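Local atomic coordinates of major pilin protein fimA (Silicibacter pomeroyi, PDB entry 2IMH), a protein that is of unknown function, belonging to the DUF1028 family and folding into two stacked antiparallel beta-sheets flanked by helices. Residues 42-53 and 78-88; 26-37 and 165-173. All coordinates share one frame; numbering follows the deposited sequence. Where two conformers were deposited one is given.

Contact 1 of 2, residues 42-53 and 78-88; sequences SASQGAAPSTFW and DSGRAYRQLAA
A43 and A87 pair as hydrogen-bonded neighbours in the antiparallel four-stranded sheet, joining central strands 40-45 and 85-90. A43 N donates to A87 O, and A87 N returns a bond to A43 O; Q45 and Q85 form the next hydrogen-bonded pair, two residues along, beyond the non-hydrogen-bonded pair S44-L86. Past the strand end, A48 N reaches Y83 O at 2.8 Å.

Side-chain hydrogen bonds add to this. On the face carrying A43 and A87, Q45 NE2 donates to Q85 OE1 over 3.0 Å, arriving from above the acceptor amide, with the two planes 72° apart. Outside partners complete both amides: S6 on Q45, T99 and N120 on Q85.

The ionic part comes from R84 and D78: extended from CG to NE, R84 reaches D78 side-on, NE to OD2 and NH2 to OD1, a salt bridge, and the Asx turn from D78 OD1 to G80 N holds that carboxylate in place.

Apolar packing centres on W53, in the helix capped by S50 OG. Its CE3 rests 3.7 Å from L86 CB, while R84 CD makes a CH-pi contact 3.6 Å from the six-membered ring centroid. R84 NH1 ends on A48 O at 2.7 Å, with that oxygen in the guanidinium plane.

Contact 2 of 2, residues 26-37 and 165-173; sequences LCVGGWVLRGDL and SAAMLVLHP
L37 leans from the end of strand 33-36 onto strand 165-172, and its side chain can be followed outward. CB begins on the side facing the strand; chi1 of -68°, with CG anti to the carbonyl carbon, carries the branch point to 3.8 Å from L171 CB. There the methyls part: CD2 lies against the L171 backbone, 3.7 Å from L171 O, whereas CD1 reaches further along the chain and meets H172 C at 3.4 Å, close to the P173 ring.

L171 answers in the other direction. Its CD1 fits over the backbone of G35, 3.5 Å from G35 C, where glycine leaves the main chain accessible, and L169 CD2 lies against the R34-G35 peptide.

Strands 33-36 and 165-172 belong to different sheets and run almost parallel, their axes 3° apart and 7.7 Å at closest approach; the side chains between them belong to the inner interface of an alpha-beta-beta-alpha sandwich, whose helices, such as 142-155, lie on the outer faces. L33 CD1 continues this layer toward A167.

Beyond L33 the short helix 28-32 takes over. G29 lets it come close: A167 CB presses on G29 CA at 3.4 Å, tighter than usual for two carbons. At the helix start S165 OG accepts from V28 N over 3.1 Å, and the same hydroxyl is also hydrogen-bonded to S25 O; V28 CG1 packs beside it.

Overall arrangement
The two contacts lie side by side, their centres about 15 Å apart, and share the four-stranded sheet. Contact 1 lies within that sheet, whereas contact 2 sets one of its two edge strands, 33-36, and the preceding helix against the six-stranded sheet. Strands 33-36 and 40-45 are consecutive in the chain and neighbours in the sheet, and there the contacts meet: S42 N lies 2.9 Å from R34 O and S44 N 2.9 Å from V32 O, both probable hydrogen bonds. V32 CG1 also packs 3.5 Å from Q45 OE1. The centre of contact 2 is about 5 Å from the centre of the protein, that of contact 1 about 15 Å.

Contact 1 of 2, residues 42-53 and 78-88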
loop_
_atom_site.group_PDB
_atom_site.type_symbol
_atom_site.label_atom_id
_atom_site.label_comp_id
_atom_site.label_asym_id
_atom_site.label_seq_id
_atom_site.Cartn_x
_atom_site.Cartn_y
_atom_site.Cartn_z
ATOM N N SER A 42 3.582 1.602 5.651
ATOM C CA SER A 42 2.569 1.409 6.685
ATOM C C SER A 42 1.157 1.446 6.108
ATOM O O SER A 42 0.909 2.096 5.091
ATOM C CB SER A 42 2.706 2.454 7.794
ATOM O OG SER A 42 2.469 3.759 7.315
ATOM N N ALA A 43 0.248 0.732 6.773
ATOM C CA ALA A 43 -1.169 0.740 6.405
ATOM C C ALA A 43 -1.902 1.019 7.696
ATOM O O ALA A 43 -1.869 0.186 8.600
ATOM C CB ALA A 43 -1.588 -0.639 5.834
ATOM N N SER A 44 -2.529 2.190 7.799
ATOM C CA SER A 44 -3.221 2.557 9.039
ATOM C C SER A 44 -4.711 2.640 8.733
ATOM O O SER A 44 -5.130 3.424 7.882
ATOM C CB SER A 44 -2.671 3.880 9.576
ATOM O OG SER A 44 -3.370 4.307 10.750
ATOM N N GLN A 45 -5.507 1.821 9.422
ATOM C CA GLN A 45 -6.907 1.630 9.022
ATOM C C GLN A 45 -7.753 1.283 10.247
ATOM O O GLN A 45 -7.353 1.580 11.390
ATOM C CB GLN A 45 -6.999 0.534 7.940
ATOM C CG GLN A 45 -6.387 -0.796 8.354
ATOM C CD GLN A 45 -5.974 -1.670 7.168
ATOM O OE1 GLN A 45 -5.366 -1.180 6.216
ATOM N NE2 GLN A 45 -6.294 -2.974 7.234
ATOM N N GLY A 46 -8.899 0.654 10.004
ATOM C CA GLY A 46 -9.792 0.234 11.098
ATOM C C GLY A 46 -10.999 1.140 11.257
ATOM O O GLY A 46 -11.260 2.014 10.414
ATOM N N ALA A 47 -11.735 0.938 12.351
ATOM C CA ALA A 47 -13.028 1.589 12.542
ATOM C C ALA A 47 -12.908 3.094 12.670
ATOM O O ALA A 47 -13.737 3.843 12.113
ATOM C CB ALA A 47 -13.744 0.990 13.762
ATOM N N ALA A 48 -11.874 3.521 13.404
ATOM C CA ALA A 48 -11.570 4.923 13.620
ATOM C C ALA A 48 -10.072 5.075 13.341
ATOM O O ALA A 48 -9.248 5.092 14.266
ATOM C CB ALA A 48 -11.900 5.320 15.048
ATOM N N PRO A 49 -9.717 5.183 12.056
ATOM C CA PRO A 49 -8.301 5.166 11.666
ATOM C C PRO A 49 -7.540 6.400 12.159
ATOM O O PRO A 49 -8.090 7.505 12.189
ATOM C CB PRO A 49 -8.366 5.156 10.134
ATOM C CG PRO A 49 -9.678 5.822 9.805
ATOM C CD PRO A 49 -10.609 5.316 10.891
ATOM N N SER A 50 -6.280 6.200 12.540
ATOM C CA SER A 50 -5.422 7.276 12.981
ATOM C C SER A 50 -4.387 7.598 11.914
ATOM O O SER A 50 -3.487 6.781 11.661
ATOM C CB SER A 50 -4.674 6.872 14.257
ATOM O OG SER A 50 -3.667 7.820 14.606
ATOM N N THR A 51 -4.489 8.778 11.312
ATOM C CA THR A 51 -3.425 9.221 10.398
ATOM C C THR A 51 -2.080 9.280 11.137
ATOM O O THR A 51 -1.028 8.955 10.579
ATOM C CB THR A 51 -3.737 10.593 9.790
ATOM O OG1 THR A 51 -3.967 11.536 10.840
ATOM C CG2 THR A 51 -4.982 10.505 8.904
ATOM N N PHE A 52 -2.115 9.655 12.412
ATOM C CA PHE A 52 -0.898 9.703 13.224
ATOM C C PHE A 52 -0.167 8.374 13.274
ATOM O O PHE A 52 1.062 8.327 13.111
ATOM C CB PHE A 52 -1.239 10.216 14.613
ATOM C CG PHE A 52 -2.002 11.509 14.562
ATOM C CD1 PHE A 52 -1.339 12.699 14.284
ATOM C CD2 PHE A 52 -3.393 11.515 14.686
ATOM C CE1 PHE A 52 -2.043 13.907 14.196
ATOM C CE2 PHE A 52 -4.111 12.718 14.582
ATOM C CZ PHE A 52 -3.434 13.909 14.347
ATOM N N TRP A 53 -0.912 7.298 13.504
ATOM C CA TRP A 53 -0.301 5.982 13.587
ATOM C C TRP A 53 0.506 5.701 12.332
ATOM O O TRP A 53 1.605 5.162 12.405
ATOM C CB TRP A 53 -1.392 4.944 13.695
ATOM C CG TRP A 53 -1.888 4.706 15.099
ATOM C CD1 TRP A 53 -1.731 5.512 16.189
ATOM C CD2 TRP A 53 -2.681 3.605 15.516
ATOM N NE1 TRP A 53 -2.349 4.943 17.292
ATOM C CE2 TRP A 53 -2.945 3.773 16.898
ATOM C CE3 TRP A 53 -3.189 2.472 14.860
ATOM C CZ2 TRP A 53 -3.701 2.850 17.633
ATOM C CZ3 TRP A 53 -3.931 1.546 15.597
ATOM C CH2 TRP A 53 -4.170 1.745 16.978
ATOM N N ASP A 78 -1.859 4.817 22.783
ATOM C CA ASP A 78 -3.145 5.371 22.346
ATOM C C ASP A 78 -4.278 4.672 23.072
ATOM O O ASP A 78 -4.507 3.487 22.850
ATOM C CB ASP A 78 -3.258 5.174 20.825
ATOM C CG ASP A 78 -4.506 5.791 20.213
ATOM O OD1 ASP A 78 -5.505 6.095 20.927
ATOM O OD2 ASP A 78 -4.472 5.944 18.962
ATOM N N SER A 79 -5.007 5.420 23.910
ATOM C CA SER A 79 -6.117 4.846 24.680
ATOM C C SER A 79 -7.273 4.358 23.816
ATOM O O SER A 79 -8.093 3.547 24.273
ATOM C CB SER A 79 -6.642 5.843 25.719
ATOM O OG SER A 79 -7.175 6.999 25.089
ATOM N N GLY A 80 -7.343 4.858 22.577
ATOM C CA GLY A 80 -8.387 4.475 21.651
ATOM C C GLY A 80 -7.979 3.362 20.717
ATOM O O GLY A 80 -8.664 3.102 19.742
ATOM N N ARG A 81 -6.865 2.699 21.022
ATOM C CA ARG A 81 -6.289 1.685 20.128
ATOM C C ARG A 81 -7.246 0.571 19.686
ATOM O O ARG A 81 -7.120 0.032 18.582
ATOM C CB ARG A 81 -5.028 1.065 20.764
ATOM C CG ARG A 81 -5.308 0.099 21.924
ATOM C CD ARG A 81 -4.037 -0.274 22.715
ATOM N NE ARG A 81 -3.577 0.822 23.560
ATOM C CZ ARG A 81 -4.060 1.112 24.769
ATOM N NH1 ARG A 81 -5.026 0.382 25.311
ATOM N NH2 ARG A 81 -3.570 2.145 25.438
ATOM N N ALA A 82 -8.197 0.202 20.549
ATOM C CA ALA A 82 -9.095 -0.909 20.226
ATOM C C ALA A 82 -9.912 -0.654 18.953
ATOM O O ALA A 82 -10.407 -1.591 18.326
ATOM C CB ALA A 82 -10.032 -1.192 21.411
ATOM N N TYR A 83 -10.056 0.620 18.586
ATOM C CA TYR A 83 -10.876 1.011 17.439
ATOM C C TYR A 83 -10.096 1.174 16.138
ATOM O O TYR A 83 -10.602 1.744 15.168
ATOM C CB TYR A 83 -11.634 2.291 17.748
ATOM C CG TYR A 83 -12.741 2.047 18.742
ATOM C CD1 TYR A 83 -14.051 1.843 18.313
ATOM C CD2 TYR A 83 -12.464 1.969 20.105
ATOM C CE1 TYR A 83 -15.074 1.592 19.233
ATOM C CE2 TYR A 83 -13.468 1.715 21.028
ATOM C CZ TYR A 83 -14.770 1.531 20.585
ATOM O OH TYR A 83 -15.778 1.284 21.499
ATOM N N ARG A 84 -8.869 0.662 16.104
ATOM C CA ARG A 84 -8.067 0.837 14.882
ATOM C C ARG A 84 -7.108 -0.318 14.648
ATOM O O ARG A 84 -7.029 -1.248 15.462
ATOM C CB ARG A 84 -7.372 2.212 14.827
ATOM C CG ARG A 84 -7.357 3.002 16.152
ATOM C CD ARG A 84 -6.627 4.333 16.018
ATOM N NE ARG A 84 -6.702 5.113 17.260
ATOM C CZ ARG A 84 -7.781 5.796 17.649
ATOM N NH1 ARG A 84 -8.879 5.822 16.890
ATOM N NH2 ARG A 84 -7.756 6.459 18.791
ATOM N N GLN A 85 -6.402 -0.262 13.521
ATOM C CA GLN A 85 -5.647 -1.395 13.026
ATOM C C GLN A 85 -4.433 -0.825 12.282
ATOM O O GLN A 85 -4.563 0.170 11.577
ATOM C CB GLN A 85 -6.516 -2.210 12.067
ATOM C CG GLN A 85 -5.822 -3.422 11.469
ATOM C CD GLN A 85 -6.758 -4.288 10.644
ATOM O OE1 GLN A 85 -7.519 -3.795 9.812
ATOM N NE2 GLN A 85 -6.687 -5.602 10.864
ATOM N N LEU A 86 -3.273 -1.439 12.476
ATOM C CA LEU A 86 -2.025 -0.906 11.937
ATOM C C LEU A 86 -1.111 -2.021 11.460
ATOM O O LEU A 86 -0.962 -3.049 12.125
ATOM C CB LEU A 86 -1.292 -0.091 13.023
ATOM C CG LEU A 86 0.022 0.590 12.593
ATOM C CD1 LEU A 86 -0.256 1.637 11.507
ATOM C CD2 LEU A 86 0.742 1.226 13.789
ATOM N N ALA A 87 -0.502 -1.818 10.299
ATOM C CA ALA A 87 0.456 -2.781 9.785
ATOM C C ALA A 87 1.653 -1.989 9.301
ATOM O O ALA A 87 1.515 -0.860 8.805
ATOM C CB ALA A 87 -0.136 -3.569 8.641
ATOM N N ALA A 88 2.836 -2.551 9.470
ATOM C CA ALA A 88 4.049 -1.837 9.077
ATOM C C ALA A 88 5.068 -2.833 8.604
ATOM O O ALA A 88 5.154 -3.938 9.143
ATOM C CB ALA A 88 4.625 -1.048 10.249
#

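Contact 2 of 2, residues 26-37 and 165-173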
loop_
_atom_site.group_PDB
_atom_site.type_symbol
_atom_site.label_atom_id
_atom_site.label_comp_id
_atom_site.label_asym_id
_atom_site.label_seq_id
_atom_site.Cartn_x
_atom_site.Cartn_y
_atom_site.Cartn_z
ATOM N N LEU A 26 -14.673 5.969 0.980
ATOM C CA LEU A 26 -13.944 6.910 0.103
ATOM C C LEU A 26 -12.465 7.000 0.440
ATOM O O LEU A 26 -12.067 6.774 1.578
ATOM C CB LEU A 26 -14.542 8.308 0.231
ATOM C CG LEU A 26 -16.054 8.430 0.078
ATOM C CD1 LEU A 26 -16.443 9.900 0.196
ATOM C CD2 LEU A 26 -16.570 7.819 -1.251
ATOM N N CYS A 27 -11.657 7.373 -0.555
ATOM C CA CYS A 27 -10.331 7.901 -0.286
ATOM C C CYS A 27 -9.408 6.942 0.472
ATOM O O CYS A 27 -8.568 7.390 1.252
ATOM C CB CYS A 27 -10.436 9.225 0.492
ATOM S SG CYS A 27 -11.372 10.533 -0.361
ATOM N N VAL A 28 -9.540 5.633 0.241
ATOM C CA VAL A 28 -8.626 4.691 0.905
ATOM C C VAL A 28 -7.142 5.073 0.788
ATOM O O VAL A 28 -6.387 4.952 1.748
ATOM C CB VAL A 28 -8.829 3.223 0.442
ATOM C CG1 VAL A 28 -8.540 3.070 -1.065
ATOM C CG2 VAL A 28 -7.971 2.266 1.290
ATOM N N GLY A 29 -6.704 5.525 -0.388
ATOM C CA GLY A 29 -5.279 5.894 -0.539
ATOM C C GLY A 29 -4.857 6.987 0.442
ATOM O O GLY A 29 -3.758 6.944 0.991
ATOM N N GLY A 30 -5.735 7.961 0.653
ATOM C CA GLY A 30 -5.483 9.074 1.552
ATOM C C GLY A 30 -5.447 8.655 3.005
ATOM O O GLY A 30 -4.623 9.145 3.786
ATOM N N TRP A 31 -6.324 7.726 3.369
ATOM C CA TRP A 31 -6.434 7.307 4.765
ATOM C C TRP A 31 -5.316 6.363 5.149
ATOM O O TRP A 31 -4.696 6.507 6.214
ATOM C CB TRP A 31 -7.783 6.634 5.035
ATOM C CG TRP A 31 -8.931 7.623 5.140
ATOM C CD1 TRP A 31 -9.948 7.803 4.244
ATOM C CD2 TRP A 31 -9.165 8.547 6.208
ATOM N NE1 TRP A 31 -10.809 8.802 4.693
ATOM C CE2 TRP A 31 -10.342 9.272 5.890
ATOM C CE3 TRP A 31 -8.500 8.828 7.414
ATOM C CZ2 TRP A 31 -10.868 10.276 6.734
ATOM C CZ3 TRP A 31 -9.016 9.837 8.250
ATOM C CH2 TRP A 31 -10.187 10.546 7.904
ATOM N N VAL A 32 -5.057 5.390 4.277
ATOM C CA VAL A 32 -4.414 4.151 4.712
ATOM C C VAL A 32 -2.929 4.035 4.390
ATOM O O VAL A 32 -2.137 3.616 5.250
ATOM C CB VAL A 32 -5.139 2.925 4.136
ATOM C CG1 VAL A 32 -4.372 1.662 4.466
ATOM C CG2 VAL A 32 -6.555 2.843 4.704
ATOM N N LEU A 33 -2.547 4.416 3.172
ATOM C CA LEU A 33 -1.236 3.999 2.679
ATOM C C LEU A 33 -0.205 5.096 2.796
ATOM O O LEU A 33 -0.423 6.189 2.294
ATOM C CB LEU A 33 -1.327 3.539 1.222
ATOM C CG LEU A 33 -2.091 2.245 0.915
ATOM C CD1 LEU A 33 -2.220 2.094 -0.617
ATOM C CD2 LEU A 33 -1.423 0.998 1.543
ATOM N N ARG A 34 0.914 4.776 3.456
ATOM C CA ARG A 34 2.075 5.674 3.562
ATOM C C ARG A 34 3.373 4.891 3.407
ATOM O O ARG A 34 3.411 3.688 3.656
ATOM C CB ARG A 34 2.082 6.413 4.900
ATOM C CG ARG A 34 0.971 7.416 5.059
ATOM C CD ARG A 34 0.780 7.818 6.507
ATOM N NE ARG A 34 -0.466 8.569 6.591
ATOM C CZ ARG A 34 -1.674 8.017 6.688
ATOM N NH1 ARG A 34 -1.814 6.687 6.803
ATOM N NH2 ARG A 34 -2.745 8.817 6.720
ATOM N N GLY A 35 4.444 5.591 3.041
ATOM C CA GLY A 35 5.719 4.935 2.840
ATOM C C GLY A 35 6.861 5.908 2.681
ATOM O O GLY A 35 6.653 7.084 2.379
ATOM N N ASP A 36 8.067 5.417 2.934
ATOM C CA ASP A 36 9.268 6.235 2.772
ATOM C C ASP A 36 10.446 5.299 2.567
ATOM O O ASP A 36 10.625 4.324 3.317
ATOM C CB ASP A 36 9.489 7.120 4.007
ATOM C CG ASP A 36 10.492 8.241 3.762
ATOM O OD1 ASP A 36 11.510 8.022 3.067
ATOM O OD2 ASP A 36 10.254 9.359 4.289
ATOM N N LEU A 37 11.220 5.563 1.516
ATOM C CA LEU A 37 12.376 4.746 1.194
ATOM C C LEU A 37 13.443 4.756 2.287
ATOM O O LEU A 37 14.360 3.914 2.269
ATOM C CB LEU A 37 12.969 5.161 -0.153
ATOM C CG LEU A 37 12.101 4.855 -1.369
ATOM C CD1 LEU A 37 12.648 5.631 -2.555
ATOM C CD2 LEU A 37 12.101 3.350 -1.663
ATOM N N SER A 165 -13.500 2.563 -3.131
ATOM C CA SER A 165 -12.183 3.178 -3.432
ATOM C C SER A 165 -11.050 2.160 -3.421
ATOM O O SER A 165 -11.129 1.113 -2.761
ATOM C CB SER A 165 -11.892 4.341 -2.482
ATOM O OG SER A 165 -11.672 3.897 -1.136
ATOM N N ALA A 166 -9.994 2.462 -4.160
ATOM C CA ALA A 166 -8.823 1.595 -4.229
ATOM C C ALA A 166 -7.614 2.479 -4.466
ATOM O O ALA A 166 -7.740 3.586 -5.010
ATOM C CB ALA A 166 -8.964 0.576 -5.374
ATOM N N ALA A 167 -6.442 2.007 -4.040
ATOM C CA ALA A 167 -5.210 2.750 -4.258
ATOM C C ALA A 167 -3.986 1.853 -4.263
ATOM O O ALA A 167 -4.009 0.729 -3.734
ATOM C CB ALA A 167 -5.042 3.815 -3.199
HETATM N N MSE A 168 -2.909 2.405 -4.814
HETATM C CA MSE A 168 -1.606 1.758 -4.790
HETATM C C MSE A 168 -0.556 2.825 -4.554
HETATM O O MSE A 168 -0.735 3.987 -4.943
HETATM C CB MSE A 168 -1.314 1.041 -6.115
HETATM C CG MSE A 168 -0.114 0.097 -6.069
HETATM SE SE MSE A 168 -0.100 -1.176 -7.562
HETATM C CE MSE A 168 -1.761 -2.064 -7.089
ATOM N N LEU A 169 0.531 2.423 -3.904
ATOM C CA LEU A 169 1.637 3.323 -3.663
ATOM C C LEU A 169 2.898 2.493 -3.825
ATOM O O LEU A 169 3.055 1.481 -3.125
ATOM C CB LEU A 169 1.558 3.898 -2.245
ATOM C CG LEU A 169 2.745 4.776 -1.835
ATOM C CD1 LEU A 169 2.741 6.040 -2.705
ATOM C CD2 LEU A 169 2.736 5.134 -0.339
ATOM N N VAL A 170 3.786 2.912 -4.724
ATOM C CA VAL A 170 5.046 2.189 -4.932
ATOM C C VAL A 170 6.203 3.168 -5.011
ATOM O O VAL A 170 6.127 4.180 -5.716
ATOM C CB VAL A 170 5.015 1.291 -6.193
ATOM C CG1 VAL A 170 6.410 0.629 -6.441
ATOM C CG2 VAL A 170 3.909 0.218 -6.065
ATOM N N LEU A 171 7.273 2.845 -4.285
ATOM C CA LEU A 171 8.441 3.725 -4.157
ATOM C C LEU A 171 9.714 2.985 -4.522
ATOM O O LEU A 171 9.879 1.822 -4.188
ATOM C CB LEU A 171 8.575 4.226 -2.713
ATOM C CG LEU A 171 7.335 4.854 -2.052
ATOM C CD1 LEU A 171 7.668 5.255 -0.617
ATOM C CD2 LEU A 171 6.863 6.063 -2.870
ATOM N N HIS A 172 10.629 3.684 -5.180
ATOM C CA HIS A 172 11.928 3.128 -5.532
ATOM C C HIS A 172 12.871 4.311 -5.734
ATOM O O HIS A 172 12.450 5.331 -6.271
ATOM C CB HIS A 172 11.830 2.359 -6.833
ATOM C CG HIS A 172 13.112 1.698 -7.223
ATOM N ND1 HIS A 172 14.100 2.352 -7.930
ATOM C CD2 HIS A 172 13.594 0.460 -6.956
ATOM C CE1 HIS A 172 15.128 1.537 -8.101
ATOM N NE2 HIS A 172 14.842 0.379 -7.527
ATOM N N PRO A 173 14.148 4.187 -5.330
ATOM C CA PRO A 173 15.027 5.366 -5.388
ATOM C C PRO A 173 15.305 5.923 -6.790
ATOM O O PRO A 173 15.717 7.079 -6.899
ATOM C CB PRO A 173 16.341 4.858 -4.783
ATOM C CG PRO A 173 16.303 3.387 -4.955
ATOM C CD PRO A 173 14.851 3.009 -4.793
HETATM O O HOH W 1 -8.005 5.969 -2.942
#